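Local structure of putative hydrolase (Chloroflexus aurantiacus J-10-fl, 3CMN) at residues Arg80-Ala85 with Ser155-Glu160. The protein is a putative hydrolase, probably a zincin-like metallopeptidase that cleaves peptide bonds with the help of a zinc ion. Residues are numbered along the deposited sequence; the frame is centred on the assembly and turned at random.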
loop_
_atom_site.group_PDB
_atom_site.type_symbol
_atom_site.label_atom_id
_atom_site.label_comp_id
_atom_site.label_asym_id
_atom_site.label_seq_id
_atom_site.Cartn_x
_atom_site.Cartn_y
_atom_site.Cartn_z
ATOM N N ARG A 80 0.287 2.238 19.170
ATOM C CA ARG A 80 -0.611 3.268 19.663
ATOM C C ARG A 80 -0.544 4.500 18.761
ATOM O O ARG A 80 -1.573 5.084 18.403
ATOM C CB ARG A 80 -0.241 3.646 21.095
ATOM C CG ARG A 80 -1.156 4.687 21.696
ATOM C CD ARG A 80 -0.768 5.015 23.116
ATOM N NE ARG A 80 -1.820 5.787 23.770
ATOM C CZ ARG A 80 -1.979 7.103 23.660
ATOM N NH1 ARG A 80 -1.146 7.829 22.923
ATOM N NH2 ARG A 80 -2.986 7.688 24.292
ATOM N N GLU A 81 0.670 4.896 18.398
ATOM C CA GLU A 81 0.838 6.052 17.530
ATOM C C GLU A 81 0.267 5.766 16.149
ATOM O O GLU A 81 -0.317 6.645 15.521
ATOM C CB GLU A 81 2.309 6.443 17.434
ATOM C CG GLU A 81 2.895 6.873 18.769
ATOM C CD GLU A 81 4.384 7.113 18.697
ATOM O OE1 GLU A 81 5.097 6.247 18.135
ATOM O OE2 GLU A 81 4.844 8.159 19.205
ATOM N N TRP A 82 0.417 4.536 15.675
ATOM C CA TRP A 82 -0.133 4.216 14.374
ATOM C C TRP A 82 -1.650 4.432 14.405
ATOM O O TRP A 82 -2.224 4.995 13.471
ATOM C CB TRP A 82 0.181 2.768 13.978
ATOM C CG TRP A 82 -0.378 2.417 12.637
ATOM C CD1 TRP A 82 0.142 2.746 11.418
ATOM C CD2 TRP A 82 -1.617 1.741 12.377
ATOM N NE1 TRP A 82 -0.698 2.320 10.417
ATOM C CE2 TRP A 82 -1.785 1.702 10.975
ATOM C CE3 TRP A 82 -2.601 1.167 13.193
ATOM C CZ2 TRP A 82 -2.902 1.109 10.365
ATOM C CZ3 TRP A 82 -3.712 0.576 12.592
ATOM C CH2 TRP A 82 -3.852 0.554 11.186
ATOM N N LEU A 83 -2.282 3.995 15.492
ATOM C CA LEU A 83 -3.726 4.126 15.679
ATOM C C LEU A 83 -4.210 5.570 15.811
ATOM O O LEU A 83 -5.156 5.968 15.143
ATOM C CB LEU A 83 -4.178 3.341 16.919
ATOM C CG LEU A 83 -4.348 1.827 16.803
ATOM C CD1 LEU A 83 -4.622 1.263 18.197
ATOM C CD2 LEU A 83 -5.501 1.492 15.847
ATOM N N GLU A 84 -3.568 6.336 16.687
ATOM C CA GLU A 84 -3.932 7.737 16.906
ATOM C C GLU A 84 -3.854 8.542 15.616
ATOM O O GLU A 84 -4.634 9.476 15.397
ATOM C CB GLU A 84 -2.999 8.387 17.936
ATOM C CG GLU A 84 -3.065 7.806 19.354
ATOM C CD GLU A 84 -4.463 7.898 19.976
ATOM O OE1 GLU A 84 -5.290 8.691 19.466
ATOM O OE2 GLU A 84 -4.731 7.193 20.984
ATOM N N ALA A 85 -2.910 8.173 14.760
ATOM C CA ALA A 85 -2.693 8.873 13.503
ATOM C C ALA A 85 -3.577 8.427 12.343
ATOM O O ALA A 85 -3.727 9.153 11.369
ATOM C CB ALA A 85 -1.230 8.735 13.097
ATOM N N SER A 155 6.566 12.966 4.020
ATOM C CA SER A 155 7.028 12.164 5.145
ATOM C C SER A 155 6.659 10.701 5.014
ATOM O O SER A 155 5.835 10.340 4.191
ATOM C CB SER A 155 6.426 12.709 6.439
ATOM O OG SER A 155 5.016 12.580 6.412
ATOM N N LEU A 156 7.288 9.860 5.829
ATOM C CA LEU A 156 6.998 8.432 5.843
ATOM C C LEU A 156 7.099 7.953 7.280
ATOM O O LEU A 156 7.882 8.491 8.062
ATOM C CB LEU A 156 8.000 7.659 4.977
ATOM C CG LEU A 156 7.847 7.744 3.455
ATOM C CD1 LEU A 156 9.013 7.038 2.786
ATOM C CD2 LEU A 156 6.535 7.091 3.025
ATOM N N TYR A 157 6.286 6.963 7.640
ATOM C CA TYR A 157 6.347 6.405 8.990
ATOM C C TYR A 157 6.574 4.916 8.898
ATOM O O TYR A 157 6.260 4.289 7.891
ATOM C CB TYR A 157 5.078 6.717 9.815
ATOM C CG TYR A 157 3.772 6.100 9.325
ATOM C CD1 TYR A 157 3.538 4.722 9.425
ATOM C CD2 TYR A 157 2.754 6.907 8.796
ATOM C CE1 TYR A 157 2.322 4.161 9.009
ATOM C CE2 TYR A 157 1.528 6.354 8.380
ATOM C CZ TYR A 157 1.322 4.984 8.486
ATOM O OH TYR A 157 0.136 4.427 8.047
ATOM N N PHE A 158 7.146 4.364 9.954
ATOM C CA PHE A 158 7.440 2.946 10.027
ATOM C C PHE A 158 6.989 2.480 11.397
ATOM O O PHE A 158 7.304 3.114 12.395
ATOM C CB PHE A 158 8.952 2.714 9.860
ATOM C CG PHE A 158 9.524 3.325 8.600
ATOM C CD1 PHE A 158 9.842 4.675 8.541
ATOM C CD2 PHE A 158 9.702 2.551 7.452
ATOM C CE1 PHE A 158 10.326 5.252 7.355
ATOM C CE2 PHE A 158 10.182 3.112 6.262
ATOM C CZ PHE A 158 10.494 4.468 6.215
ATOM N N VAL A 159 6.206 1.421 11.437
ATOM C CA VAL A 159 5.830 0.862 12.730
ATOM C C VAL A 159 6.865 -0.151 13.205
ATOM O O VAL A 159 6.668 -1.344 13.081
ATOM C CB VAL A 159 4.436 0.211 12.677
ATOM C CG1 VAL A 159 3.915 -0.046 14.083
ATOM C CG2 VAL A 159 3.469 1.086 11.894
ATOM N N GLU A 160 8.017 0.346 13.644
ATOM C CA GLU A 160 9.213 -0.421 13.968
ATOM C C GLU A 160 8.867 -1.660 14.785
ATOM O O GLU A 160 9.528 -2.702 14.567
ATOM C CB GLU A 160 10.222 0.450 14.719
ATOM C CG GLU A 160 11.658 0.280 14.251
ATOM C CD GLU A 160 12.317 -0.958 14.829
ATOM O OE1 GLU A 160 12.049 -1.278 16.006
ATOM O OE2 GLU A 160 13.101 -1.606 14.106
#
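Just past strand 155-158, the partner of strand 73-76 in a small two-stranded parallel sheet, the chain turns into helix 160-169; here Trp82 of helix 79-92 lays the pyrrole side of its indole against Tyr157 and Val159. Its CG stands anti to the backbone N (chi1 -180°), which carries CD1 and NE1 over to the strand although CB itself does not point at it. CD1 sits 3.5 Å from Tyr157 CE1, and that carbon lies in the indole plane, at the ring edge. The tyrosine ring is turned steeply, at 71° to the five-membered ring, in an oblique pairing with centroids 5.5 Å apart. Further along the phenol, Tyr157 OH also lies at the indole edge, near its plane, 3.3 Å from Trp82 NE1. Val159, the centre of an inverse gamma turn and the N-cap residue of helix 160-169, adds its CG2 methyl, 3.7 Å from Trp82 CD1 and oblique to the ring. Helix 79-92 follows closely on strand 73-76, so the contact ties the start of that helix to the neighbouring strand. The indole also packs on Leu131 and Ala135 of helix 120-135, while Tyr157 stacks on Phe77. The tyrosine side chain comes near, without touching, an HExxH pattern on helix 174-193 (His184, Glu185, His188), consistent with the zinc site of a zincin-like metallopeptidase, though no metal is bound to it here. An alanine in place of Tyr157 would remove the phenol and would probably leave the CD1–NE1 edge of Trp82 without its aromatic neighbour, and Phe77 without its stacking partner.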